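Local atomic coordinates of Polyphosphate:AMP phosphotransferase (Pseudomonas aeruginosa PAO1, PDB entry 3CZP), a protein that transfers phosphate from inorganic polyphosphate to AMP to make ADP, and less efficiently to GMP to make GDP, with magnesium as cofactor. Residues Ile45-Gly50 against Gly104-Asn109; Phe150-His155 against Gly226-Glu231. All blocks are in the same frame, centred on the assembly; numbering follows the deposited sequence.

In the fold
Both contacts lie in the first of the two fused PPK2 domains, which seems to be catalytically inactive and may serve dimerization. From the N terminus, helix 15-39 leads into strand 44-50, the middle strand of a parallel five-stranded sheet. Contact 1 closes when the chain, having passed through helix 56-66 and edge strand 72-76, returns as strand 103-107 beside it. After that, strand 148-155 joins the other side of strand 44-50; the chain then adds strand 210-214, and contact 2 closes when helix 218-238 packs along one face of the sheet, nearly antiparallel to strand 148-155. The two meet where Phe150 N lies 2.8 Å from Ile45 O, a probable hydrogen bond, and where Ile46 touches Leu229.

Contact 1 of 2, residues Ile45-Gly50 against Gly104-Asn109; sequences IILING and GIFFGN
CG of Asn109 lies between its backbone N and carbonyl carbon (chi1 51°), which carries the amide to that of Asn49; Asn49, its CG anti to the carbonyl carbon (chi1 -71°), reaches in from strand 44-50. The two amides exchange a pair of hydrogen bonds, Asn109 ND2 to Asn49 OD1 at 3.0 Å and Asn49 ND2 to Asn109 OD1 at 3.2 Å. Their planes stand 62° apart: each acceptor oxygen lies close to the donor's amide plane, but each donor is tilted well out of the acceptor's carbonyl plane. Asn109 ND2 also donates to Phe106 O at 3.0 Å. That carbonyl takes Ile48 N from the other face of its plane, so two donors grip one oxygen.

The two strands pair in parallel as neighbours in the P-loop-type core, order 2-3-1-4-5, with Ile46 N bonded to Gly104 O and Phe106 N to Ile46 O at 2.9 Å. On one face of the sheet Ile48 CG1 meets Ile105 CG2 at 3.5 Å, and Ile46 runs alongside Ile105; Val60 of helix 56-66 packs over Ile48 and Ile105. The other face carries the Phe106 ring, with Ile45 CG2 above it near the rim and Leu47 CD2 3.8 Å from Phe106 CB. A water bridges Ile48 O, as acceptor, and Gly108 N, as donor. Asn109 holds the N-cap position of helix 110-119, its OD1 accepting a weak hydrogen bond from Tyr111 N. Arg327 of the second subunit makes a cation-pi contact with Phe107.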
loop_
_atom_site.group_PDB
_atom_site.type_symbol
_atom_site.label_atom_id
_atom_site.label_comp_id
_atom_site.label_asym_id
_atom_site.label_seq_id
_atom_site.Cartn_x
_atom_site.Cartn_y
_atom_site.Cartn_z
ATOM N N ILE A 45 9.426 11.604 -12.579
ATOM C CA ILE A 45 10.425 10.776 -11.950
ATOM C C ILE A 45 11.805 11.282 -12.308
ATOM O O ILE A 45 12.107 11.497 -13.488
ATOM C CB ILE A 45 10.299 9.272 -12.389
ATOM C CG1 ILE A 45 8.883 8.802 -12.106
ATOM C CG2 ILE A 45 11.505 8.386 -11.728
ATOM C CD1 ILE A 45 8.493 7.441 -12.822
ATOM N N ILE A 46 12.631 11.440 -11.292
ATOM C CA ILE A 46 13.990 11.934 -11.435
ATOM C C ILE A 46 14.970 10.918 -10.845
ATOM O O ILE A 46 14.897 10.605 -9.696
ATOM C CB ILE A 46 14.185 13.318 -10.717
ATOM C CG1 ILE A 46 13.143 14.376 -11.194
ATOM C CG2 ILE A 46 15.620 13.779 -10.827
ATOM C CD1 ILE A 46 13.076 15.677 -10.266
ATOM N N LEU A 47 15.833 10.371 -11.701
ATOM C CA LEU A 47 16.930 9.473 -11.285
ATOM C C LEU A 47 18.226 10.243 -11.108
ATOM O O LEU A 47 18.573 11.112 -11.907
ATOM C CB LEU A 47 17.110 8.345 -12.268
ATOM C CG LEU A 47 15.865 7.575 -12.786
ATOM C CD1 LEU A 47 16.318 6.405 -13.715
ATOM C CD2 LEU A 47 14.913 7.166 -11.673
ATOM N N ILE A 48 18.928 9.892 -10.042
ATOM C CA ILE A 48 20.130 10.581 -9.571
ATOM C C ILE A 48 21.205 9.533 -9.495
ATOM O O ILE A 48 21.036 8.557 -8.778
ATOM C CB ILE A 48 19.907 11.296 -8.154
ATOM C CG1 ILE A 48 18.744 12.294 -8.249
ATOM C CG2 ILE A 48 21.193 11.904 -7.629
ATOM C CD1 ILE A 48 18.968 13.492 -9.205
ATOM N N ASN A 49 22.261 9.728 -10.282
ATOM C CA ASN A 49 23.333 8.795 -10.471
ATOM C C ASN A 49 24.655 9.507 -10.764
ATOM O O ASN A 49 24.657 10.723 -10.948
ATOM C CB ASN A 49 22.989 7.925 -11.675
ATOM C CG ASN A 49 21.824 6.920 -11.400
ATOM O OD1 ASN A 49 20.696 7.141 -11.861
ATOM N ND2 ASN A 49 22.115 5.820 -10.677
ATOM N N GLY A 50 25.762 8.759 -10.758
ATOM C CA GLY A 50 27.054 9.292 -11.068
ATOM C C GLY A 50 28.169 9.064 -10.066
ATOM O O GLY A 50 28.134 8.139 -9.275
ATOM N N GLY A 104 8.815 12.100 -7.717
ATOM C CA GLY A 104 9.600 11.138 -6.964
ATOM C C GLY A 104 11.032 11.248 -7.425
ATOM O O GLY A 104 11.297 11.300 -8.631
ATOM N N ILE A 105 11.962 11.286 -6.475
ATOM C CA ILE A 105 13.400 11.367 -6.814
ATOM C C ILE A 105 14.100 10.113 -6.228
ATOM O O ILE A 105 14.004 9.842 -5.031
ATOM C CB ILE A 105 14.080 12.624 -6.220
ATOM C CG1 ILE A 105 13.351 13.914 -6.660
ATOM C CG2 ILE A 105 15.651 12.582 -6.552
ATOM C CD1 ILE A 105 13.988 15.210 -6.162
ATOM N N PHE A 106 14.714 9.336 -7.107
ATOM C CA PHE A 106 15.267 8.025 -6.796
ATOM C C PHE A 106 16.786 8.031 -6.807
ATOM O O PHE A 106 17.420 8.073 -7.862
ATOM C CB PHE A 106 14.800 6.995 -7.837
ATOM C CG PHE A 106 13.301 6.713 -7.815
ATOM C CD1 PHE A 106 12.450 7.298 -6.894
ATOM C CD2 PHE A 106 12.752 5.824 -8.721
ATOM C CE1 PHE A 106 11.046 6.996 -6.913
ATOM C CE2 PHE A 106 11.376 5.512 -8.702
ATOM C CZ PHE A 106 10.557 6.083 -7.802
ATOM N N PHE A 107 17.345 7.850 -5.624
ATOM C CA PHE A 107 18.714 7.473 -5.471
ATOM C C PHE A 107 18.743 5.921 -5.460
ATOM O O PHE A 107 17.688 5.225 -5.328
ATOM C CB PHE A 107 19.286 7.926 -4.117
ATOM C CG PHE A 107 19.487 9.432 -3.943
ATOM C CD1 PHE A 107 20.726 10.012 -4.147
ATOM C CD2 PHE A 107 18.489 10.209 -3.412
ATOM C CE1 PHE A 107 20.914 11.394 -3.937
ATOM C CE2 PHE A 107 18.671 11.558 -3.184
ATOM C CZ PHE A 107 19.910 12.150 -3.445
ATOM N N GLY A 108 19.932 5.363 -5.542
ATOM C CA GLY A 108 20.095 3.885 -5.444
ATOM C C GLY A 108 19.097 3.138 -6.314
ATOM O O GLY A 108 18.511 2.129 -5.866
ATOM N N ASN A 109 18.898 3.608 -7.551
ATOM C CA ASN A 109 17.816 3.118 -8.368
ATOM C C ASN A 109 18.344 1.858 -9.130
ATOM O O ASN A 109 19.354 1.278 -8.758
ATOM C CB ASN A 109 17.337 4.260 -9.276
ATOM C CG ASN A 109 18.494 4.914 -10.021
ATOM O OD1 ASN A 109 19.294 4.232 -10.686
ATOM N ND2 ASN A 109 18.621 6.194 -9.874
HETATM O O HOH W 1 22.119 7.167 -6.765
#

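Contact 2 of 2, residues Phe150-His155 against Gly226-Glu231; sequences FKFWFH and GRILLE
Helix 218-238 lies along one face of the parallel sheet, running nearly antiparallel to strand 148-155; the short segments here make an angle of 168°, with their axes 10.3 Å apart. The contact is apolar, with Leu229 CD2 touching both phenylalanine rings. This methyl sits over the centre of the Phe150 ring, 3.5 Å from the centroid and 10° off the normal, a CH-pi contact. It also reaches the edge of the next ring along this face, lying near its plane 3.8 Å from Phe152 CE2.

This is the helix-on-sheet packing of an alpha/beta P-loop-type domain: alternate strand residues, Phe150 and Phe152, face the helix, while Lys151 goes to the other side and forms a salt bridge with Glu139. Both phenylalanines hold CG anti to the carbonyl carbon (chi1 -66° for Phe150), and each ring meets both Ile228 and Leu229. Ile228 and the two rings lie alongside one another, pointing opposite ways, with Ile228 CG2 3.7 Å from Phe152 CE1, while Phe150 CE1 approaches Ile228 O at 3.5 Å. Leu63 of helix 56-66 also touches Leu229, and Leu230 turns away to pack on Leu25, Ala28 and Leu29 of helix 15-39.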
loop_
_atom_site.group_PDB
_atom_site.type_symbol
_atom_site.label_atom_id
_atom_site.label_comp_id
_atom_site.label_asym_id
_atom_site.label_seq_id
_atom_site.Cartn_x
_atom_site.Cartn_y
_atom_site.Cartn_z
ATOM N N PHE A 150 13.318 12.108 -15.980
ATOM C CA PHE A 150 14.629 12.731 -16.082
ATOM C C PHE A 150 15.691 11.778 -15.530
ATOM O O PHE A 150 15.475 11.175 -14.472
ATOM C CB PHE A 150 14.654 13.998 -15.218
ATOM C CG PHE A 150 13.745 15.089 -15.694
ATOM C CD1 PHE A 150 14.212 16.062 -16.610
ATOM C CD2 PHE A 150 12.456 15.224 -15.174
ATOM C CE1 PHE A 150 13.386 17.100 -17.003
ATOM C CE2 PHE A 150 11.638 16.238 -15.600
ATOM C CZ PHE A 150 12.095 17.169 -16.513
ATOM N N LYS A 151 16.858 11.671 -16.183
ATOM C CA LYS A 151 17.998 10.937 -15.611
ATOM C C LYS A 151 19.277 11.829 -15.588
ATOM O O LYS A 151 19.758 12.280 -16.620
ATOM C CB LYS A 151 18.261 9.648 -16.377
ATOM C CG LYS A 151 17.023 8.814 -16.649
ATOM C CD LYS A 151 17.382 7.543 -17.277
ATOM C CE LYS A 151 17.079 7.540 -18.770
ATOM N NZ LYS A 151 17.578 6.328 -19.210
ATOM N N PHE A 152 19.843 12.025 -14.405
ATOM C CA PHE A 152 20.979 12.881 -14.266
ATOM C C PHE A 152 22.142 12.067 -13.807
ATOM O O PHE A 152 22.069 11.337 -12.798
ATOM C CB PHE A 152 20.725 14.058 -13.303
ATOM C CG PHE A 152 19.703 15.016 -13.766
ATOM C CD1 PHE A 152 19.994 15.995 -14.704
ATOM C CD2 PHE A 152 18.420 14.981 -13.227
ATOM C CE1 PHE A 152 19.002 16.889 -15.103
ATOM C CE2 PHE A 152 17.447 15.903 -13.595
ATOM C CZ PHE A 152 17.719 16.820 -14.528
ATOM N N TRP A 153 23.221 12.212 -14.552
ATOM C CA TRP A 153 24.510 11.673 -14.202
ATOM C C TRP A 153 25.459 12.809 -13.816
ATOM O O TRP A 153 25.899 13.582 -14.654
ATOM C CB TRP A 153 25.085 10.877 -15.390
ATOM C CG TRP A 153 26.498 10.342 -15.144
ATOM C CD1 TRP A 153 27.641 11.048 -15.150
ATOM C CD2 TRP A 153 26.862 8.998 -14.867
ATOM N NE1 TRP A 153 28.711 10.242 -14.847
ATOM C CE2 TRP A 153 28.249 8.968 -14.686
ATOM C CE3 TRP A 153 26.145 7.810 -14.736
ATOM C CZ2 TRP A 153 28.933 7.797 -14.451
ATOM C CZ3 TRP A 153 26.844 6.644 -14.470
ATOM C CH2 TRP A 153 28.196 6.647 -14.337
ATOM N N PHE A 154 25.754 12.887 -12.528
ATOM C CA PHE A 154 26.668 13.840 -11.943
ATOM C C PHE A 154 28.097 13.345 -12.119
ATOM O O PHE A 154 28.446 12.245 -11.634
ATOM C CB PHE A 154 26.348 14.012 -10.450
ATOM C CG PHE A 154 25.038 14.719 -10.203
ATOM C CD1 PHE A 154 25.006 16.070 -9.882
ATOM C CD2 PHE A 154 23.824 14.058 -10.385
ATOM C CE1 PHE A 154 23.800 16.732 -9.728
ATOM C CE2 PHE A 154 22.604 14.725 -10.177
ATOM C CZ PHE A 154 22.598 16.037 -9.859
ATOM N N HIS A 155 28.910 14.122 -12.831
ATOM C CA HIS A 155 30.215 13.662 -13.245
ATOM C C HIS A 155 31.379 14.399 -12.588
ATOM O O HIS A 155 31.323 15.603 -12.400
ATOM C CB HIS A 155 30.384 13.847 -14.747
ATOM C CG HIS A 155 31.534 13.083 -15.288
ATOM N ND1 HIS A 155 31.656 11.719 -15.129
ATOM C CD2 HIS A 155 32.648 13.490 -15.940
ATOM C CE1 HIS A 155 32.777 11.316 -15.697
ATOM N NE2 HIS A 155 33.399 12.374 -16.186
ATOM N N GLY A 226 18.416 22.253 -12.478
ATOM C CA GLY A 226 17.156 22.988 -12.277
ATOM C C GLY A 226 16.572 23.538 -13.560
ATOM O O GLY A 226 15.355 23.503 -13.764
ATOM N N ARG A 227 17.440 24.064 -14.423
ATOM C CA ARG A 227 17.039 24.552 -15.760
ATOM C C ARG A 227 16.496 23.420 -16.617
ATOM O O ARG A 227 15.511 23.585 -17.327
ATOM C CB ARG A 227 18.235 25.175 -16.480
ATOM C CG ARG A 227 18.623 26.542 -15.921
ATOM C CD ARG A 227 19.913 27.023 -16.546
ATOM N NE ARG A 227 20.001 28.454 -16.393
ATOM C CZ ARG A 227 21.122 29.139 -16.501
ATOM N NH1 ARG A 227 22.254 28.525 -16.766
ATOM N NH2 ARG A 227 21.080 30.445 -16.342
ATOM N N ILE A 228 17.186 22.278 -16.582
ATOM C CA ILE A 228 16.739 21.102 -17.362
ATOM C C ILE A 228 15.342 20.640 -16.876
ATOM O O ILE A 228 14.439 20.358 -17.688
ATOM C CB ILE A 228 17.781 19.958 -17.324
ATOM C CG1 ILE A 228 19.051 20.345 -18.139
ATOM C CG2 ILE A 228 17.207 18.617 -17.872
ATOM C CD1 ILE A 228 20.312 19.481 -17.751
ATOM N N LEU A 229 15.175 20.539 -15.558
ATOM C CA LEU A 229 13.892 20.194 -14.973
ATOM C C LEU A 229 12.762 21.183 -15.390
ATOM O O LEU A 229 11.675 20.753 -15.776
ATOM C CB LEU A 229 13.993 20.184 -13.462
ATOM C CG LEU A 229 14.675 19.015 -12.768
ATOM C CD1 LEU A 229 14.553 19.324 -11.267
ATOM C CD2 LEU A 229 14.054 17.612 -13.137
ATOM N N LEU A 230 13.021 22.497 -15.272
ATOM C CA LEU A 230 12.020 23.489 -15.639
ATOM C C LEU A 230 11.613 23.355 -17.072
ATOM O O LEU A 230 10.432 23.354 -17.398
ATOM C CB LEU A 230 12.504 24.946 -15.358
ATOM C CG LEU A 230 11.469 26.003 -15.669
ATOM C CD1 LEU A 230 10.298 25.962 -14.638
ATOM C CD2 LEU A 230 12.167 27.393 -15.763
ATOM N N GLU A 231 12.595 23.251 -17.953
ATOM C CA GLU A 231 12.327 23.153 -19.383
ATOM C C GLU A 231 11.477 21.958 -19.703
ATOM O O GLU A 231 10.474 22.061 -20.444
ATOM C CB GLU A 231 13.644 23.057 -20.156
ATOM C CG GLU A 231 13.490 23.202 -21.643
ATOM C CD GLU A 231 14.845 23.278 -22.370
ATOM O OE1 GLU A 231 15.897 23.600 -21.719
ATOM O OE2 GLU A 231 14.852 23.034 -23.604
#